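Local coordinates for protein glycerol dehydratase (Clostridium butyricum, PDB 1R9D) that probably acts as a glycyl-radical lyase that dehydrates glycerol without the help of vitamin B12, at residues T384-R397 and L710-R724. Sequence-based numbering, arbitrary orientation.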
ATOM      1  N   THR A 384      32.286 -32.847  17.027  1.00 27.64           N
ATOM      2  CA  THR A 384      31.364 -32.911  18.160  1.00 27.75           C
ATOM      3  C   THR A 384      32.017 -33.772  19.239  1.00 28.13           C
ATOM      4  O   THR A 384      32.505 -34.862  18.949  1.00 28.11           O
ATOM      5  CB  THR A 384      30.031 -33.575  17.755  1.00 26.80           C
ATOM      6  OG1 THR A 384      29.334 -32.719  16.843  1.00 26.74           O
ATOM      7  CG2 THR A 384      29.161 -33.845  18.985  1.00 27.36           C
ATOM      8  N   PRO A 385      32.049 -33.292  20.493  1.00 28.50           N
ATOM      9  CA  PRO A 385      32.663 -34.082  21.570  1.00 29.31           C
ATOM     10  C   PRO A 385      31.902 -35.396  21.738  1.00 29.36           C
ATOM     11  O   PRO A 385      30.674 -35.408  21.687  1.00 28.97           O
ATOM     12  CB  PRO A 385      32.511 -33.179  22.795  1.00 29.50           C
ATOM     13  CG  PRO A 385      32.490 -31.795  22.209  1.00 29.24           C
ATOM     14  CD  PRO A 385      31.616 -31.973  20.988  1.00 28.76           C
ATOM     15  N   ASP A 386      32.619 -36.500  21.934  1.00 31.19           N
ATOM     16  CA  ASP A 386      31.962 -37.794  22.097  1.00 32.26           C
ATOM     17  C   ASP A 386      30.954 -37.788  23.238  1.00 32.20           C
ATOM     18  O   ASP A 386      29.861 -38.339  23.112  1.00 31.26           O
ATOM     19  CB  ASP A 386      32.987 -38.906  22.347  1.00 35.38           C
ATOM     20  CG  ASP A 386      33.899 -39.143  21.158  1.00 37.52           C
ATOM     21  OD1 ASP A 386      33.429 -39.014  20.006  1.00 39.18           O
ATOM     22  OD2 ASP A 386      35.085 -39.473  21.374  1.00 40.23           O
ATOM     23  N   GLU A 387      31.316 -37.162  24.350  1.00 32.80           N
ATOM     24  CA  GLU A 387      30.428 -37.111  25.506  1.00 33.45           C
ATOM     25  C   GLU A 387      29.107 -36.411  25.194  1.00 32.11           C
ATOM     26  O   GLU A 387      28.073 -36.740  25.775  1.00 31.05           O
ATOM     27  CB  GLU A 387      31.120 -36.405  26.676  1.00 36.07           C
ATOM     28  CG  GLU A 387      31.571 -34.990  26.363  1.00 39.39           C
ATOM     29  CD  GLU A 387      33.029 -34.903  25.943  1.00 41.52           C
ATOM     30  OE1 GLU A 387      33.518 -35.808  25.224  1.00 40.31           O
ATOM     31  OE2 GLU A 387      33.683 -33.906  26.332  1.00 43.15           O
ATOM     32  N   PHE A 388      29.140 -35.445  24.277  1.00 30.86           N
ATOM     33  CA  PHE A 388      27.934 -34.712  23.910  1.00 29.86           C
ATOM     34  C   PHE A 388      26.990 -35.603  23.105  1.00 28.90           C
ATOM     35  O   PHE A 388      25.803 -35.697  23.404  1.00 27.03           O
ATOM     36  CB  PHE A 388      28.292 -33.461  23.098  1.00 29.72           C
ATOM     37  CG  PHE A 388      27.098 -32.634  22.694  1.00 29.78           C
ATOM     38  CD1 PHE A 388      26.325 -31.986  23.653  1.00 29.54           C
ATOM     39  CD2 PHE A 388      26.749 -32.501  21.352  1.00 30.43           C
ATOM     40  CE1 PHE A 388      25.220 -31.215  23.282  1.00 30.28           C
ATOM     41  CE2 PHE A 388      25.648 -31.733  20.969  1.00 30.35           C
ATOM     42  CZ  PHE A 388      24.881 -31.088  21.937  1.00 30.94           C
ATOM     43  N   LEU A 389      27.525 -36.257  22.078  1.00 28.25           N
ATOM     44  CA  LEU A 389      26.719 -37.140  21.256  1.00 28.04           C
ATOM     45  C   LEU A 389      26.160 -38.287  22.099  1.00 28.18           C
ATOM     46  O   LEU A 389      25.017 -38.699  21.916  1.00 27.32           O
ATOM     47  CB  LEU A 389      27.553 -37.694  20.089  1.00 29.24           C
ATOM     48  CG  LEU A 389      26.825 -38.654  19.142  1.00 29.35           C
ATOM     49  CD1 LEU A 389      25.532 -38.025  18.646  1.00 28.82           C
ATOM     50  CD2 LEU A 389      27.736 -38.999  17.974  1.00 30.99           C
ATOM     51  N   LEU A 390      26.961 -38.800  23.029  1.00 28.48           N
ATOM     52  CA  LEU A 390      26.501 -39.895  23.878  1.00 28.82           C
ATOM     53  C   LEU A 390      25.387 -39.435  24.812  1.00 28.55           C
ATOM     54  O   LEU A 390      24.445 -40.181  25.077  1.00 27.61           O
ATOM     55  CB  LEU A 390      27.668 -40.477  24.679  1.00 30.66           C
ATOM     56  CG  LEU A 390      28.639 -41.318  23.839  1.00 32.03           C
ATOM     57  CD1 LEU A 390      29.828 -41.753  24.686  1.00 32.43           C
ATOM     58  CD2 LEU A 390      27.900 -42.538  23.282  1.00 32.45           C
ATOM     59  N   ARG A 391      25.487 -38.205  25.301  1.00 27.91           N
ATOM     60  CA  ARG A 391      24.456 -37.678  26.186  1.00 27.44           C
ATOM     61  C   ARG A 391      23.163 -37.514  25.395  1.00 27.03           C
ATOM     62  O   ARG A 391      22.076 -37.764  25.909  1.00 26.00           O
ATOM     63  CB  ARG A 391      24.883 -36.331  26.774  1.00 28.55           C
ATOM     64  CG  ARG A 391      23.963 -35.821  27.883  1.00 30.31           C
ATOM     65  CD  ARG A 391      23.924 -36.796  29.059  1.00 31.48           C
ATOM     66  NE  ARG A 391      23.260 -36.220  30.228  1.00 31.38           N
ATOM     67  CZ  ARG A 391      23.013 -36.887  31.353  1.00 32.78           C
ATOM     68  NH1 ARG A 391      23.370 -38.162  31.466  1.00 32.30           N
ATOM     69  NH2 ARG A 391      22.425 -36.276  32.373  1.00 32.34           N
ATOM     70  N   ALA A 392      23.279 -37.089  24.140  1.00 26.24           N
ATOM     71  CA  ALA A 392      22.098 -36.927  23.300  1.00 26.74           C
ATOM     72  C   ALA A 392      21.472 -38.306  23.096  1.00 26.43           C
ATOM     73  O   ALA A 392      20.247 -38.456  23.118  1.00 25.41           O
ATOM     74  CB  ALA A 392      22.479 -36.304  21.957  1.00 27.01           C
ATOM     75  N   ALA A 393      22.321 -39.312  22.901  1.00 25.75           N
ATOM     76  CA  ALA A 393      21.845 -40.679  22.712  1.00 26.61           C
ATOM     77  C   ALA A 393      21.089 -41.153  23.953  1.00 26.34           C
ATOM     78  O   ALA A 393      20.092 -41.857  23.836  1.00 26.74           O
ATOM     79  CB  ALA A 393      23.017 -41.612  22.420  1.00 25.74           C
ATOM     80  N   GLU A 394      21.570 -40.773  25.137  1.00 28.09           N
ATOM     81  CA  GLU A 394      20.904 -41.145  26.387  1.00 28.83           C
ATOM     82  C   GLU A 394      19.496 -40.563  26.413  1.00 28.50           C
ATOM     83  O   GLU A 394      18.554 -41.196  26.900  1.00 27.10           O
ATOM     84  CB  GLU A 394      21.651 -40.600  27.609  1.00 31.20           C
ATOM     85  CG  GLU A 394      22.866 -41.370  28.056  1.00 34.64           C
ATOM     86  CD  GLU A 394      23.237 -41.043  29.497  1.00 35.85           C
ATOM     87  OE1 GLU A 394      22.561 -41.551  30.423  1.00 37.76           O
ATOM     88  OE2 GLU A 394      24.192 -40.267  29.705  1.00 37.26           O
ATOM     89  N   LEU A 395      19.357 -39.337  25.919  1.00 27.61           N
ATOM     90  CA  LEU A 395      18.053 -38.690  25.882  1.00 27.13           C
ATOM     91  C   LEU A 395      17.133 -39.445  24.931  1.00 26.44           C
ATOM     92  O   LEU A 395      15.970 -39.689  25.242  1.00 25.73           O
ATOM     93  CB  LEU A 395      18.186 -37.234  25.427  1.00 26.99           C
ATOM     94  CG  LEU A 395      16.874 -36.468  25.220  1.00 27.98           C
ATOM     95  CD1 LEU A 395      16.043 -36.467  26.504  1.00 26.71           C
ATOM     96  CD2 LEU A 395      17.192 -35.048  24.793  1.00 26.36           C
ATOM     97  N   THR A 396      17.656 -39.822  23.769  1.00 25.97           N
ATOM     98  CA  THR A 396      16.854 -40.566  22.801  1.00 25.62           C
ATOM     99  C   THR A 396      16.308 -41.851  23.434  1.00 24.82           C
ATOM    100  O   THR A 396      15.181 -42.255  23.163  1.00 25.09           O
ATOM    101  CB  THR A 396      17.690 -40.948  21.557  1.00 26.09           C
ATOM    102  OG1 THR A 396      18.080 -39.758  20.859  1.00 25.94           O
ATOM    103  CG2 THR A 396      16.885 -41.832  20.624  1.00 26.74           C
ATOM    104  N   ARG A 397      17.115 -42.484  24.277  1.00 26.40           N
ATOM    105  CA  ARG A 397      16.701 -43.723  24.925  1.00 27.64           C
ATOM    106  C   ARG A 397      15.495 -43.523  25.842  1.00 28.50           C
ATOM    107  O   ARG A 397      14.783 -44.478  26.153  1.00 28.14           O
ATOM    108  CB  ARG A 397      17.872 -44.325  25.710  1.00 27.96           C
ATOM    109  CG  ARG A 397      17.565 -45.675  26.343  1.00 29.13           C
ATOM    110  CD  ARG A 397      18.840 -46.423  26.707  1.00 29.30           C
ATOM    111  NE  ARG A 397      19.631 -45.729  27.717  1.00 29.64           N
ATOM    112  CZ  ARG A 397      20.857 -46.092  28.082  1.00 30.43           C
ATOM    113  NH1 ARG A 397      21.437 -47.147  27.517  1.00 29.69           N
ATOM    114  NH2 ARG A 397      21.506 -45.398  29.008  1.00 30.72           N
ATOM    115  N   LEU A 710      18.397 -49.830  22.132  1.00 32.34           N
ATOM    116  CA  LEU A 710      19.098 -48.764  22.846  1.00 32.78           C
ATOM    117  C   LEU A 710      19.612 -49.187  24.217  1.00 33.58           C
ATOM    118  O   LEU A 710      20.232 -48.396  24.923  1.00 32.93           O
ATOM    119  CB  LEU A 710      18.180 -47.551  23.012  1.00 33.08           C
ATOM    120  CG  LEU A 710      18.025 -46.571  21.843  1.00 33.22           C
ATOM    121  CD1 LEU A 710      19.314 -45.787  21.678  1.00 33.85           C
ATOM    122  CD2 LEU A 710      17.666 -47.314  20.564  1.00 32.78           C
ATOM    123  N   LYS A 711      19.365 -50.439  24.584  1.00 34.94           N
ATOM    124  CA  LYS A 711      19.782 -50.959  25.880  1.00 36.35           C
ATOM    125  C   LYS A 711      21.296 -50.999  26.097  1.00 36.60           C
ATOM    126  O   LYS A 711      22.056 -51.438  25.233  1.00 37.21           O
ATOM    127  CB  LYS A 711      19.182 -52.356  26.079  1.00 38.43           C
ATOM    128  CG  LYS A 711      19.529 -53.037  27.393  1.00 41.93           C
ATOM    129  CD  LYS A 711      18.561 -54.187  27.661  1.00 44.56           C
ATOM    130  CE  LYS A 711      18.980 -55.028  28.861  1.00 46.65           C
ATOM    131  NZ  LYS A 711      20.164 -55.885  28.557  1.00 48.37           N
ATOM    132  N   GLY A 712      21.725 -50.522  27.262  1.00 36.80           N
ATOM    133  CA  GLY A 712      23.136 -50.532  27.608  1.00 37.27           C
ATOM    134  C   GLY A 712      24.035 -49.587  26.838  1.00 37.59           C
ATOM    135  O   GLY A 712      23.595 -48.876  25.933  1.00 37.31           O
ATOM    136  N   ASP A 713      25.314 -49.582  27.200  1.00 37.72           N
ATOM    137  CA  ASP A 713      26.275 -48.712  26.540  1.00 38.47           C
ATOM    138  C   ASP A 713      26.401 -49.028  25.056  1.00 38.08           C
ATOM    139  O   ASP A 713      26.578 -48.120  24.242  1.00 37.25           O
ATOM    140  CB  ASP A 713      27.644 -48.813  27.217  1.00 40.10           C
ATOM    141  CG  ASP A 713      27.623 -48.299  28.645  1.00 42.74           C
ATOM    142  OD1 ASP A 713      26.910 -47.306  28.908  1.00 43.63           O
ATOM    143  OD2 ASP A 713      28.328 -48.875  29.501  1.00 45.07           O
ATOM    144  N   ASN A 714      26.310 -50.306  24.700  1.00 37.56           N
ATOM    145  CA  ASN A 714      26.404 -50.690  23.296  1.00 37.54           C
ATOM    146  C   ASN A 714      25.268 -50.048  22.514  1.00 36.56           C
ATOM    147  O   ASN A 714      25.450 -49.631  21.370  1.00 36.12           O
ATOM    148  CB  ASN A 714      26.343 -52.209  23.132  1.00 40.23           C
ATOM    149  CG  ASN A 714      27.598 -52.896  23.624  1.00 42.83           C
ATOM    150  OD1 ASN A 714      28.712 -52.432  23.372  1.00 44.62           O
ATOM    151  ND2 ASN A 714      27.425 -54.018  24.317  1.00 43.90           N
ATOM    152  N   GLY A 715      24.097 -49.972  23.139  1.00 34.64           N
ATOM    153  CA  GLY A 715      22.951 -49.365  22.487  1.00 34.09           C
ATOM    154  C   GLY A 715      23.231 -47.915  22.133  1.00 33.90           C
ATOM    155  O   GLY A 715      22.898 -47.462  21.036  1.00 33.54           O
ATOM    156  N   LEU A 716      23.849 -47.187  23.059  1.00 32.97           N
ATOM    157  CA  LEU A 716      24.176 -45.783  22.834  1.00 33.02           C
ATOM    158  C   LEU A 716      25.269 -45.651  21.777  1.00 32.67           C
ATOM    159  O   LEU A 716      25.223 -44.759  20.928  1.00 31.71           O
ATOM    160  CB  LEU A 716      24.634 -45.129  24.142  1.00 33.54           C
ATOM    161  CG  LEU A 716      23.624 -45.145  25.298  1.00 33.72           C
ATOM    162  CD1 LEU A 716      24.216 -44.415  26.490  1.00 34.79           C
ATOM    163  CD2 LEU A 716      22.319 -44.486  24.871  1.00 33.54           C
ATOM    164  N   MET A 717      26.248 -46.548  21.834  1.00 33.12           N
ATOM    165  CA  MET A 717      27.355 -46.550  20.883  1.00 33.71           C
ATOM    166  C   MET A 717      26.836 -46.826  19.477  1.00 32.50           C
ATOM    167  O   MET A 717      27.285 -46.211  18.508  1.00 31.54           O
ATOM    168  CB  MET A 717      28.377 -47.626  21.261  1.00 37.40           C
ATOM    169  CG  MET A 717      29.049 -47.411  22.607  1.00 42.34           C
ATOM    170  SD  MET A 717      30.284 -46.100  22.572  1.00 49.29           S
ATOM    171  CE  MET A 717      31.801 -47.086  22.511  1.00 47.58           C
ATOM    172  N   ASN A 718      25.896 -47.761  19.371  1.00 31.10           N
ATOM    173  CA  ASN A 718      25.326 -48.112  18.078  1.00 30.32           C
ATOM    174  C   ASN A 718      24.511 -46.976  17.469  1.00 29.37           C
ATOM    175  O   ASN A 718      24.604 -46.727  16.266  1.00 29.22           O
ATOM    176  CB  ASN A 718      24.462 -49.367  18.193  1.00 31.08           C
ATOM    177  CG  ASN A 718      25.292 -50.629  18.355  1.00 31.92           C
ATOM    178  OD1 ASN A 718      26.428 -50.699  17.882  1.00 32.18           O
ATOM    179  ND2 ASN A 718      24.724 -51.637  19.006  1.00 31.90           N
ATOM    180  N   LEU A 719      23.715 -46.289  18.284  1.00 27.37           N
ATOM    181  CA  LEU A 719      22.923 -45.171  17.772  1.00 26.61           C
ATOM    182  C   LEU A 719      23.878 -44.082  17.297  1.00 26.65           C
ATOM    183  O   LEU A 719      23.678 -43.476  16.242  1.00 26.07           O
ATOM    184  CB  LEU A 719      22.009 -44.591  18.858  1.00 26.87           C
ATOM    185  CG  LEU A 719      21.110 -43.457  18.340  1.00 26.52           C
ATOM    186  CD1 LEU A 719      19.993 -44.052  17.496  1.00 25.89           C
ATOM    187  CD2 LEU A 719      20.526 -42.662  19.499  1.00 25.98           C
ATOM    188  N   SER A 720      24.916 -43.836  18.089  1.00 26.27           N
ATOM    189  CA  SER A 720      25.918 -42.832  17.757  1.00 28.42           C
ATOM    190  C   SER A 720      26.586 -43.154  16.419  1.00 27.72           C
ATOM    191  O   SER A 720      26.795 -42.270  15.585  1.00 26.33           O
ATOM    192  CB  SER A 720      26.974 -42.770  18.861  1.00 29.91           C
ATOM    193  OG  SER A 720      28.112 -42.040  18.434  1.00 35.80           O
ATOM    194  N   SER A 721      26.923 -44.422  16.214  1.00 26.43           N
ATOM    195  CA  SER A 721      27.557 -44.839  14.968  1.00 27.13           C
ATOM    196  C   SER A 721      26.593 -44.714  13.782  1.00 26.19           C
ATOM    197  O   SER A 721      26.988 -44.333  12.675  1.00 26.12           O
ATOM    198  CB  SER A 721      28.044 -46.285  15.091  1.00 27.98           C
ATOM    199  OG  SER A 721      28.700 -46.693  13.904  1.00 31.45           O
ATOM    200  N   LEU A 722      25.327 -45.044  14.020  1.00 25.35           N
ATOM    201  CA  LEU A 722      24.306 -44.965  12.985  1.00 25.51           C
ATOM    202  C   LEU A 722      24.160 -43.527  12.501  1.00 25.30           C
ATOM    203  O   LEU A 722      24.111 -43.265  11.297  1.00 24.57           O
ATOM    204  CB  LEU A 722      22.966 -45.451  13.536  1.00 27.05           C
ATOM    205  CG  LEU A 722      21.782 -45.525  12.568  1.00 27.96           C
ATOM    206  CD1 LEU A 722      21.945 -46.726  11.649  1.00 29.58           C
ATOM    207  CD2 LEU A 722      20.484 -45.645  13.357  1.00 28.47           C
ATOM    208  N   ILE A 723      24.095 -42.594  13.446  1.00 23.73           N
ATOM    209  CA  ILE A 723      23.944 -41.184  13.115  1.00 23.89           C
ATOM    210  C   ILE A 723      25.158 -40.656  12.354  1.00 24.07           C
ATOM    211  O   ILE A 723      25.017 -40.020  11.309  1.00 24.03           O
ATOM    212  CB  ILE A 723      23.723 -40.337  14.395  1.00 24.54           C
ATOM    213  CG1 ILE A 723      22.383 -40.723  15.039  1.00 22.33           C
ATOM    214  CG2 ILE A 723      23.760 -38.852  14.057  1.00 24.49           C
ATOM    215  CD1 ILE A 723      22.188 -40.182  16.463  1.00 24.84           C
ATOM    216  N   ARG A 724      26.349 -40.921  12.870  1.00 24.89           N
ATOM    217  CA  ARG A 724      27.557 -40.442  12.211  1.00 26.49           C
ATOM    218  C   ARG A 724      27.712 -40.959  10.786  1.00 25.96           C
ATOM    219  O   ARG A 724      28.159 -40.228   9.905  1.00 25.80           O
ATOM    220  CB  ARG A 724      28.789 -40.804  13.040  1.00 29.04           C
ATOM    221  CG  ARG A 724      28.956 -39.921  14.265  1.00 33.54           C
ATOM    222  CD  ARG A 724      30.076 -40.407  15.153  1.00 38.04           C
ATOM    223  NE  ARG A 724      30.392 -39.448  16.211  1.00 41.85           N
ATOM    224  CZ  ARG A 724      31.100 -39.750  17.295  1.00 43.79           C
ATOM    225  NH1 ARG A 724      31.558 -40.983  17.463  1.00 45.23           N
ATOM    226  NH2 ARG A 724      31.356 -38.822  18.208  1.00 45.76           N
TER
HETATM  227  O   HOH W   1      24.058 -47.408  29.192  1.00 33.94           O
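L716 fits as a knob into the hole formed on helix 386-397 by L390, A393, E394 and R397. Its CD2 lies 3.8 Å from CB of A393, where the backbones come nearest, the small side chain being consistent with that approach, while CD1 meets the aliphatic CG of E394. One turn further along, L719 CD2 also touches A393 and reaches tip to tip toward the methyl of T396, whose hydroxyl is hydrogen-bonded to Y405. L389 continues the row of touching side chains: it turns CG away from its backbone N, laying the CD2 methyl against S720 OG. The axes of 386-397 and 712-724 come within 9.2 Å at an angle of 110°. Both helices pack on one mixed sheet, where Y405 of strand 404-407 is shared by L389 and A392 with L719 and I723; on the antiparallel strand 733-738, F736 lies under helix 712-728 and V738 meets T396. The contact thus joins the pyruvate formate lyase-like part of the chain to the C-terminal part bearing the glycine-radical signature.

At one end, R397 crosses L716 at about a right angle, and L716 CD2 sits over the centre of a guanidinium face. A bend at chi3 (63°) turns the group so that NH1 donates to L710 O, at 3.1 Å and in the carbonyl plane. A water bridges the same NH1 to D713 OD1, which also bonds S3 of the N-terminal segment. At the other end, the extended R724 passes over L389 CD2, and NH2 forms a salt bridge of 2.8 Å with D386 OD1, the carboxylate and guanidinium planes standing 63° apart.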